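Tryptophan decarboxylase 1 (Oryza sativa subsp. japonica, PDB 6KHO) uses pyridoxal 5'-phosphate to decarboxylate L-tryptophan to tryptamine and 5-hydroxy-L-tryptophan to serotonin, in the rice pathway of serotonin biosynthesis. Local coordinates at residues Asp144-Met149 against Met326-Trp331; Ser304-Pro309 against His313-Val318; Cys338-Val343 against Leu387-Val392. One frame throughout, in Å; residues are numbered along the deposited sequence.

Contact 1 of 3, residues Asp144-Met149 against Met326-Trp331; sequences DWLAQM and MSPHKW. With PLP (pyridoxal-5'-phosphate), chain C.
Leu146 and Met326 reach toward each other tip to tip in a fully buried contact, one from the last turns of helix 133-149, the other from the end of strand 323-326. The closest pair is CD2 of Leu146 against SD of Met326 at 3.7 Å. CD1 of the same leucine comes to 4.1 Å from the Met326 methyl CE, so the two branches share out the end of the thioether. Leu146 gets there by holding CG opposite its backbone N (chi1 176°), which carries the fork to the Met326 sulfur. Met326 is folded instead: its chain turns at both chi2 and chi3, near 90° each, presenting sulfur and methyl together. Pro328 finishes the surface, its CG lying 4.3 Å from CD2 of Leu146. No hydrogen bond joins the segments.

Elsewhere on the helix, the amide NE2 of Gln148 meets OD1 of Asp144 at 2.8 Å, one turn back, and also bonds to Ala68 O of the second subunit. Just beyond Pro328, His329 ND1 pairs with the backbone N of Cys338, and Lys330 NZ is covalently bonded to C4A of PLP. A helix thus packs behind the strand end and turn that carry the Schiff-base lysine, directly after a histidine, as in the large domain of fold type I group II decarboxylases.

Contact 2 of 3, residues Ser304-Pro309 against His313-Val318; sequences SACICP and HHLDGV
In the long connection that carries the chain from strand 294-298 to its parallel neighbour 323-326, Cys306 and Leu315 close one loop upon itself. The thiol SG of Cys306 sits 3.7 Å from CG of Leu315, and CD1 of Leu315 lies 3.8 Å from CB of Cys306. The branch point and one methyl therefore rest alongside the short CB-SG arm, an apolar contact without a hydrogen bond. SG of Cys306 (chi1 -66°) and CG of Leu315 both lie opposite the carbonyl carbon of their own residue, and this turns the sulfur out toward the leucine.

This is the stretch of the PLP-dependent decarboxylase domain that follows the cofactor-pocket residues Asp298, Ala300 and Tyr301; Leu315 itself stays about 11 Å from the bound PLP, side chain to ligand. Leu315 also touches Ile324 of strand 323-326, so the contact lies against that strand. After the short 3-10 segment that ends at Leu315, a type II turn runs to Val318, closed by Val318 N to Leu315 O at 2.9 Å. Gly317 takes its third position at phi 99°, where a side chain would press on the preceding carbonyl oxygen. Nearer the surface, CE1 of His313 lies 3.3 Å above the ring plane of His314, toward its rim, while Phe433 meets the His314 ring with the planes at about 60°. Ile307 O accepts a hydrogen bond from Gln402 NE2 of helix 386-420.

Contact 3 of 3, residues Cys338-Val343 against Leu387-Val392; sequences CTCLYV and LKLWMV
CD2 of Leu389, reaching out of helix 386-420, meets the sulfurs of both Cys340 and Cys338, and the apolar contact converges on this one methyl. SG of Cys340 is the nearer, 3.8 Å from CD2, while SG of Cys338 lies 4.2 Å from the same carbon. Leu389 aims its fork at them by setting CG opposite the backbone N (chi1 -173°). The cysteines stand two residues apart, so both send their side chains toward the helix; their torsions differ, Cys338 with SG opposite N and Cys340 with SG opposite the carbonyl carbon. The two SG atoms are 4.4 Å apart, thiols side by side and no disulfide. Pro328 touches all three residues and completes this buried cluster.

Of the polar groups, Lys388 is the telling one. Its aliphatic chain is stretched out past the start of the strand segment, with CE 4.2 Å from CB of Cys338. The ammonium NZ then makes a salt bridge to Asp116 and hydrogen bonds to the backbone oxygens of Cys335 and Asp337, so a buried charge has three partners and ties the helix to the loop before the strand. The carboxylate of Asp116 would probably favour the charged form of the lysine.

Across the segments themselves no hydrogen bond is made. Strand 339-343 is bonded instead to its antiparallel neighbours, 323-326 and 168-172. Helix 386-420 packs at the start of this strand, beside helix 133-149, which meets Cys340 and Tyr342; helices layered on the mixed seven-stranded sheet are the alpha-beta build of the fold type I PLP-dependent enzymes.

How the contacts relate
Contacts 1 and 3 are nearly one unit, their centres about 6 Å apart: the backbone O of Met326 lies 2.7 Å from N of Cys340, a probable hydrogen bond between antiparallel strands. Trp145 and Trp390 also meet, CH2 of the first 3.4 Å from NE1 of the second, joining the two helices. Contact 2, nested within the chain loop closed by contact 1, has its centre about 11 Å from that of contact 1 and touches it where Trp331 CZ3 packs on Ala305 CB at 3.6 Å. Contacts 2 and 3 do not touch, with centres about 17 Å apart. Contact 1 holds Lys330 and PLP, which is hydrogen-bonded to Thr175 and Ser176 and to Gly381 N of the second subunit.

Contact 1 of 3, residues Asp144-Met149 against Met326-Trp331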
loop_
_atom_site.group_PDB
_atom_site.type_symbol
_atom_site.label_atom_id
_atom_site.label_comp_id
_atom_site.label_asym_id
_atom_site.label_seq_id
_atom_site.Cartn_x
_atom_site.Cartn_y
_atom_site.Cartn_z
ATOM N N ASP A 144 -11.570 16.230 0.885
ATOM C CA ASP A 144 -12.244 17.497 0.629
ATOM C C ASP A 144 -11.613 18.636 1.422
ATOM O O ASP A 144 -11.397 19.728 0.883
ATOM C CB ASP A 144 -13.723 17.359 0.965
ATOM C CG ASP A 144 -14.550 18.454 0.351
ATOM O OD1 ASP A 144 -14.704 19.521 0.985
ATOM O OD2 ASP A 144 -15.013 18.253 -0.783
ATOM N N TRP A 145 -11.340 18.411 2.715
ATOM C CA TRP A 145 -10.677 19.432 3.520
ATOM C C TRP A 145 -9.335 19.823 2.918
ATOM O O TRP A 145 -9.003 21.009 2.842
ATOM C CB TRP A 145 -10.455 18.936 4.950
ATOM C CG TRP A 145 -11.637 18.950 5.867
ATOM C CD1 TRP A 145 -12.961 19.082 5.539
ATOM C CD2 TRP A 145 -11.589 18.799 7.293
ATOM N NE1 TRP A 145 -13.735 19.022 6.681
ATOM C CE2 TRP A 145 -12.913 18.855 7.767
ATOM C CE3 TRP A 145 -10.548 18.630 8.211
ATOM C CZ2 TRP A 145 -13.223 18.743 9.129
ATOM C CZ3 TRP A 145 -10.852 18.524 9.555
ATOM C CH2 TRP A 145 -12.182 18.576 10.002
ATOM N N LEU A 146 -8.522 18.830 2.542
ATOM C CA LEU A 146 -7.214 19.129 1.948
ATOM C C LEU A 146 -7.362 19.873 0.621
ATOM O O LEU A 146 -6.592 20.801 0.324
ATOM C CB LEU A 146 -6.424 17.832 1.745
ATOM C CG LEU A 146 -5.069 17.974 1.031
ATOM C CD1 LEU A 146 -4.129 18.918 1.805
ATOM C CD2 LEU A 146 -4.427 16.595 0.855
ATOM N N ALA A 147 -8.341 19.474 -0.195
ATOM C CA ALA A 147 -8.599 20.197 -1.436
ATOM C C ALA A 147 -8.956 21.656 -1.158
ATOM O O ALA A 147 -8.584 22.551 -1.927
ATOM C CB ALA A 147 -9.708 19.502 -2.230
ATOM N N GLN A 148 -9.668 21.919 -0.058
ATOM C CA GLN A 148 -9.969 23.303 0.313
ATOM C C GLN A 148 -8.706 24.052 0.717
ATOM O O GLN A 148 -8.501 25.196 0.300
ATOM C CB GLN A 148 -10.987 23.354 1.451
ATOM C CG GLN A 148 -12.377 22.875 1.087
ATOM C CD GLN A 148 -13.314 22.881 2.279
ATOM O OE1 GLN A 148 -13.418 23.877 2.994
ATOM N NE2 GLN A 148 -13.994 21.760 2.508
ATOM N N MET A 149 -7.848 23.427 1.534
ATOM C CA MET A 149 -6.579 24.063 1.894
ATOM C C MET A 149 -5.748 24.383 0.652
ATOM O O MET A 149 -5.137 25.457 0.561
ATOM C CB MET A 149 -5.779 23.168 2.844
ATOM C CG MET A 149 -6.471 22.851 4.163
ATOM S SD MET A 149 -5.305 22.400 5.467
ATOM C CE MET A 149 -4.456 20.986 4.752
ATOM N N MET A 326 -0.446 14.502 -4.577
ATOM C CA MET A 326 0.575 14.986 -3.667
ATOM C C MET A 326 0.572 14.083 -2.441
ATOM O O MET A 326 -0.395 13.358 -2.179
ATOM C CB MET A 326 0.345 16.451 -3.271
ATOM C CG MET A 326 -1.060 16.748 -2.883
ATOM S SD MET A 326 -1.260 16.654 -1.103
ATOM C CE MET A 326 -0.933 18.374 -0.766
ATOM N N SER A 327 1.675 14.113 -1.701
ATOM C CA SER A 327 1.874 13.188 -0.587
ATOM C C SER A 327 1.966 13.946 0.724
ATOM O O SER A 327 3.000 14.575 1.012
ATOM C CB SER A 327 3.124 12.340 -0.805
ATOM O OG SER A 327 2.926 11.451 -1.891
ATOM N N PRO A 328 0.922 13.929 1.542
ATOM C CA PRO A 328 1.067 14.418 2.915
ATOM C C PRO A 328 2.187 13.712 3.656
ATOM O O PRO A 328 2.768 14.303 4.567
ATOM C CB PRO A 328 -0.302 14.126 3.546
ATOM C CG PRO A 328 -1.248 14.152 2.376
ATOM C CD PRO A 328 -0.469 13.544 1.230
ATOM N N HIS A 329 2.536 12.476 3.266
ATOM C CA HIS A 329 3.626 11.822 3.987
ATOM C C HIS A 329 4.997 12.364 3.609
ATOM O O HIS A 329 6.003 11.890 4.148
ATOM C CB HIS A 329 3.564 10.288 3.835
ATOM C CG HIS A 329 3.973 9.758 2.491
ATOM N ND1 HIS A 329 3.228 8.809 1.823
ATOM C CD2 HIS A 329 5.076 9.969 1.730
ATOM C CE1 HIS A 329 3.836 8.485 0.694
ATOM N NE2 HIS A 329 4.959 9.176 0.613
ATOM N N LYS A 330 5.067 13.352 2.722
ATOM C CA LYS A 330 6.306 14.100 2.556
ATOM C C LYS A 330 6.296 15.284 3.509
ATOM O O LYS A 330 6.879 15.213 4.592
ATOM C CB LYS A 330 6.480 14.575 1.111
ATOM C CG LYS A 330 6.636 13.441 0.138
ATOM C CD LYS A 330 8.063 13.254 -0.265
ATOM C CE LYS A 330 8.125 12.816 -1.708
ATOM N NZ LYS A 330 9.073 11.703 -1.872
ATOM N N TRP A 331 5.574 16.345 3.149
ATOM C CA TRP A 331 5.704 17.638 3.812
ATOM C C TRP A 331 4.432 18.072 4.548
ATOM O O TRP A 331 4.233 19.270 4.771
ATOM C CB TRP A 331 6.106 18.688 2.764
ATOM C CG TRP A 331 6.827 19.906 3.284
ATOM C CD1 TRP A 331 7.249 20.147 4.568
ATOM C CD2 TRP A 331 7.202 21.056 2.517
ATOM N NE1 TRP A 331 7.871 21.381 4.637
ATOM C CE2 TRP A 331 7.846 21.957 3.393
ATOM C CE3 TRP A 331 7.060 21.410 1.162
ATOM C CZ2 TRP A 331 8.345 23.190 2.959
ATOM C CZ3 TRP A 331 7.548 22.626 0.738
ATOM C CH2 TRP A 331 8.185 23.503 1.630
HETATM N N1 PLP C . 7.526 12.095 -7.274
HETATM C C2 PLP C . 8.080 13.148 -6.575
HETATM C C2A PLP C . 8.152 14.524 -7.159
HETATM C C3 PLP C . 8.588 12.936 -5.303
HETATM O O3 PLP C . 9.134 13.983 -4.611
HETATM C C4 PLP C . 8.528 11.673 -4.726
HETATM C C4A PLP C . 8.717 11.518 -3.244
HETATM C C5 PLP C . 7.972 10.614 -5.430
HETATM C C6 PLP C . 7.473 10.830 -6.712
HETATM C C5A PLP C . 7.950 9.255 -4.760
HETATM O O4P PLP C . 7.120 8.320 -5.407
HETATM P P PLP C . 6.492 7.059 -4.596
HETATM O O1P PLP C . 7.560 6.347 -3.813
HETATM O O2P PLP C . 5.854 6.155 -5.622
HETATM O O3P PLP C . 5.444 7.513 -3.595
#

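Contact 2 of 3, residues Ser304-Pro309 against His313-Val318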
loop_
_atom_site.group_PDB
_atom_site.type_symbol
_atom_site.label_atom_id
_atom_site.label_comp_id
_atom_site.label_asym_id
_atom_site.label_seq_id
_atom_site.Cartn_x
_atom_site.Cartn_y
_atom_site.Cartn_z
ATOM N N SER A 304 2.202 20.229 -0.792
ATOM C CA SER A 304 1.859 20.676 0.559
ATOM C C SER A 304 2.097 22.168 0.751
ATOM O O SER A 304 1.357 22.818 1.500
ATOM C CB SER A 304 2.650 19.891 1.608
ATOM O OG SER A 304 2.299 18.526 1.594
ATOM N N ALA A 305 3.119 22.732 0.091
ATOM C CA ALA A 305 3.378 24.159 0.239
ATOM C C ALA A 305 2.273 25.008 -0.376
ATOM O O ALA A 305 2.146 26.190 -0.033
ATOM C CB ALA A 305 4.730 24.522 -0.384
ATOM N N CYS A 306 1.458 24.427 -1.249
ATOM C CA CYS A 306 0.427 25.160 -1.963
ATOM C C CYS A 306 -0.803 25.431 -1.114
ATOM O O CYS A 306 -1.753 26.054 -1.606
ATOM C CB CYS A 306 0.054 24.403 -3.237
ATOM S SG CYS A 306 1.438 24.344 -4.423
ATOM N N ILE A 307 -0.805 25.002 0.152
ATOM C CA ILE A 307 -1.799 25.484 1.100
ATOM C C ILE A 307 -1.504 26.903 1.561
ATOM O O ILE A 307 -2.335 27.504 2.254
ATOM C CB ILE A 307 -1.902 24.542 2.317
ATOM C CG1 ILE A 307 -0.658 24.681 3.204
ATOM C CG2 ILE A 307 -2.121 23.106 1.846
ATOM C CD1 ILE A 307 -0.753 23.967 4.558
ATOM N N CYS A 308 -0.329 27.458 1.191
ATOM C CA CYS A 308 0.051 28.844 1.460
ATOM C C CYS A 308 -0.158 29.695 0.214
ATOM O O CYS A 308 0.250 29.283 -0.884
ATOM C CB CYS A 308 1.509 28.921 1.899
ATOM S SG CYS A 308 1.855 28.012 3.430
ATOM N N PRO A 309 -0.793 30.865 0.346
ATOM C CA PRO A 309 -1.098 31.678 -0.852
ATOM C C PRO A 309 0.115 32.040 -1.695
ATOM O O PRO A 309 0.009 32.116 -2.926
ATOM C CB PRO A 309 -1.757 32.928 -0.250
ATOM C CG PRO A 309 -2.390 32.441 1.024
ATOM C CD PRO A 309 -1.449 31.385 1.560
ATOM N N HIS A 313 0.563 29.794 -6.690
ATOM C CA HIS A 313 0.718 30.106 -8.111
ATOM C C HIS A 313 1.398 28.984 -8.887
ATOM O O HIS A 313 1.214 28.897 -10.108
ATOM C CB HIS A 313 1.502 31.407 -8.301
ATOM C CG HIS A 313 2.924 31.330 -7.841
ATOM N ND1 HIS A 313 3.959 30.975 -8.680
ATOM C CD2 HIS A 313 3.482 31.560 -6.628
ATOM C CE1 HIS A 313 5.094 30.988 -8.003
ATOM N NE2 HIS A 313 4.833 31.338 -6.756
ATOM N N HIS A 314 2.172 28.124 -8.214
ATOM C CA HIS A 314 2.784 26.991 -8.900
ATOM C C HIS A 314 1.755 26.007 -9.431
ATOM O O HIS A 314 2.110 25.138 -10.237
ATOM C CB HIS A 314 3.752 26.254 -7.965
ATOM C CG HIS A 314 4.965 27.052 -7.607
ATOM N ND1 HIS A 314 5.901 27.445 -8.542
ATOM C CD2 HIS A 314 5.394 27.540 -6.419
ATOM C CE1 HIS A 314 6.857 28.130 -7.942
ATOM N NE2 HIS A 314 6.574 28.203 -6.652
ATOM N N LEU A 315 0.504 26.101 -8.988
ATOM C CA LEU A 315 -0.547 25.208 -9.456
ATOM C C LEU A 315 -1.505 25.890 -10.423
ATOM O O LEU A 315 -2.515 25.289 -10.804
ATOM C CB LEU A 315 -1.321 24.630 -8.268
ATOM C CG LEU A 315 -0.583 23.575 -7.444
ATOM C CD1 LEU A 315 -1.522 22.987 -6.381
ATOM C CD2 LEU A 315 -0.038 22.489 -8.363
ATOM N N ASP A 316 -1.227 27.130 -10.827
ATOM C CA ASP A 316 -2.093 27.777 -11.807
ATOM C C ASP A 316 -2.164 26.936 -13.079
ATOM O O ASP A 316 -1.147 26.442 -13.576
ATOM C CB ASP A 316 -1.596 29.190 -12.103
ATOM C CG ASP A 316 -1.826 30.138 -10.928
ATOM O OD1 ASP A 316 -2.373 29.686 -9.894
ATOM O OD2 ASP A 316 -1.461 31.326 -11.032
ATOM N N GLY A 317 -3.377 26.732 -13.576
ATOM C CA GLY A 317 -3.610 25.848 -14.693
ATOM C C GLY A 317 -4.107 24.472 -14.307
ATOM O O GLY A 317 -4.532 23.715 -15.194
ATOM N N VAL A 318 -4.061 24.124 -13.011
ATOM C CA VAL A 318 -4.511 22.806 -12.573
ATOM C C VAL A 318 -5.976 22.595 -12.930
ATOM O O VAL A 318 -6.410 21.458 -13.154
ATOM C CB VAL A 318 -4.259 22.623 -11.058
ATOM C CG1 VAL A 318 -5.155 23.546 -10.245
ATOM C CG2 VAL A 318 -4.486 21.181 -10.656
#

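Contact 3 of 3, residues Cys338-Val343 against Leu387-Val392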
loop_
_atom_site.group_PDB
_atom_site.type_symbol
_atom_site.label_atom_id
_atom_site.label_comp_id
_atom_site.label_asym_id
_atom_site.label_seq_id
_atom_site.Cartn_x
_atom_site.Cartn_y
_atom_site.Cartn_z
ATOM N N CYS A 338 0.744 7.888 2.796
ATOM C CA CYS A 338 -0.389 8.774 2.560
ATOM C C CYS A 338 -0.162 9.626 1.305
ATOM O O CYS A 338 0.503 10.663 1.374
ATOM C CB CYS A 338 -0.620 9.679 3.773
ATOM S SG CYS A 338 -2.140 10.705 3.622
ATOM N N THR A 339 -0.692 9.196 0.162
ATOM C CA THR A 339 -0.647 9.985 -1.069
ATOM C C THR A 339 -2.074 10.244 -1.511
ATOM O O THR A 339 -2.882 9.312 -1.554
ATOM C CB THR A 339 0.118 9.262 -2.185
ATOM O OG1 THR A 339 1.451 8.989 -1.748
ATOM C CG2 THR A 339 0.172 10.126 -3.464
ATOM N N CYS A 340 -2.384 11.496 -1.834
ATOM C CA CYS A 340 -3.733 11.892 -2.215
ATOM C C CYS A 340 -3.788 12.114 -3.721
ATOM O O CYS A 340 -2.990 12.881 -4.258
ATOM C CB CYS A 340 -4.147 13.162 -1.468
ATOM S SG CYS A 340 -4.218 12.857 0.331
ATOM N N LEU A 341 -4.726 11.443 -4.390
ATOM C CA LEU A 341 -4.951 11.607 -5.822
ATOM C C LEU A 341 -6.310 12.251 -6.046
ATOM O O LEU A 341 -7.308 11.777 -5.498
ATOM C CB LEU A 341 -4.904 10.254 -6.540
ATOM C CG LEU A 341 -5.478 10.243 -7.962
ATOM C CD1 LEU A 341 -4.597 11.101 -8.893
ATOM C CD2 LEU A 341 -5.594 8.817 -8.471
ATOM N N TYR A 342 -6.352 13.302 -6.865
ATOM C CA TYR A 342 -7.588 13.983 -7.240
ATOM C C TYR A 342 -7.766 13.893 -8.748
ATOM O O TYR A 342 -6.797 14.048 -9.494
ATOM C CB TYR A 342 -7.571 15.463 -6.827
ATOM C CG TYR A 342 -7.496 15.681 -5.330
ATOM C CD1 TYR A 342 -6.269 15.759 -4.684
ATOM C CD2 TYR A 342 -8.658 15.791 -4.563
ATOM C CE1 TYR A 342 -6.193 15.960 -3.304
ATOM C CE2 TYR A 342 -8.597 15.999 -3.181
ATOM C CZ TYR A 342 -7.364 16.083 -2.562
ATOM O OH TYR A 342 -7.290 16.275 -1.200
ATOM N N VAL A 343 -8.999 13.635 -9.197
ATOM C CA VAL A 343 -9.300 13.538 -10.622
ATOM C C VAL A 343 -10.542 14.364 -10.925
ATOM O O VAL A 343 -11.434 14.505 -10.083
ATOM C CB VAL A 343 -9.491 12.071 -11.084
ATOM C CG1 VAL A 343 -8.237 11.232 -10.769
ATOM C CG2 VAL A 343 -10.708 11.448 -10.439
ATOM N N LEU A 387 -8.106 8.477 8.655
ATOM C CA LEU A 387 -8.162 8.890 10.051
ATOM C C LEU A 387 -6.974 9.775 10.416
ATOM O O LEU A 387 -7.149 10.851 11.004
ATOM C CB LEU A 387 -8.235 7.657 10.958
ATOM C CG LEU A 387 -8.447 7.949 12.447
ATOM C CD1 LEU A 387 -9.750 8.710 12.667
ATOM C CD2 LEU A 387 -8.455 6.657 13.253
ATOM N N LYS A 388 -5.752 9.347 10.076
ATOM C CA LYS A 388 -4.593 10.136 10.487
ATOM C C LYS A 388 -4.559 11.481 9.774
ATOM O O LYS A 388 -4.176 12.492 10.373
ATOM C CB LYS A 388 -3.292 9.364 10.247
ATOM C CG LYS A 388 -2.973 9.068 8.787
ATOM C CD LYS A 388 -1.689 8.253 8.685
ATOM C CE LYS A 388 -1.574 7.567 7.329
ATOM N NZ LYS A 388 -0.314 6.756 7.242
ATOM N N LEU A 389 -4.974 11.519 8.501
ATOM C CA LEU A 389 -4.982 12.790 7.779
ATOM C C LEU A 389 -6.004 13.760 8.377
ATOM O O LEU A 389 -5.712 14.950 8.554
ATOM C CB LEU A 389 -5.269 12.549 6.297
ATOM C CG LEU A 389 -5.145 13.790 5.420
ATOM C CD1 LEU A 389 -3.827 14.526 5.684
ATOM C CD2 LEU A 389 -5.305 13.425 3.925
ATOM N N TRP A 390 -7.202 13.265 8.702
ATOM C CA TRP A 390 -8.194 14.108 9.376
ATOM C C TRP A 390 -7.694 14.561 10.748
ATOM O O TRP A 390 -7.856 15.727 11.125
ATOM C CB TRP A 390 -9.518 13.352 9.502
ATOM C CG TRP A 390 -10.496 13.999 10.440
ATOM C CD1 TRP A 390 -11.260 15.106 10.198
ATOM C CD2 TRP A 390 -10.801 13.584 11.783
ATOM N NE1 TRP A 390 -12.016 15.411 11.311
ATOM C CE2 TRP A 390 -11.752 14.495 12.297
ATOM C CE3 TRP A 390 -10.347 12.543 12.605
ATOM C CZ2 TRP A 390 -12.281 14.380 13.587
ATOM C CZ3 TRP A 390 -10.885 12.421 13.892
ATOM C CH2 TRP A 390 -11.841 13.343 14.367
ATOM N N MET A 391 -7.058 13.663 11.499
ATOM C CA MET A 391 -6.597 14.035 12.838
ATOM C C MET A 391 -5.547 15.140 12.789
ATOM O O MET A 391 -5.499 16.001 13.677
ATOM C CB MET A 391 -6.043 12.813 13.547
ATOM C CG MET A 391 -7.125 11.931 14.129
ATOM S SD MET A 391 -6.448 10.920 15.457
ATOM C CE MET A 391 -7.956 10.158 16.052
ATOM N N VAL A 392 -4.683 15.119 11.776
ATOM C CA VAL A 392 -3.678 16.170 11.631
ATOM C C VAL A 392 -4.356 17.517 11.387
ATOM O O VAL A 392 -4.053 18.515 12.057
ATOM C CB VAL A 392 -2.693 15.813 10.499
ATOM C CG1 VAL A 392 -1.915 17.049 10.051
ATOM C CG2 VAL A 392 -1.749 14.710 10.957
#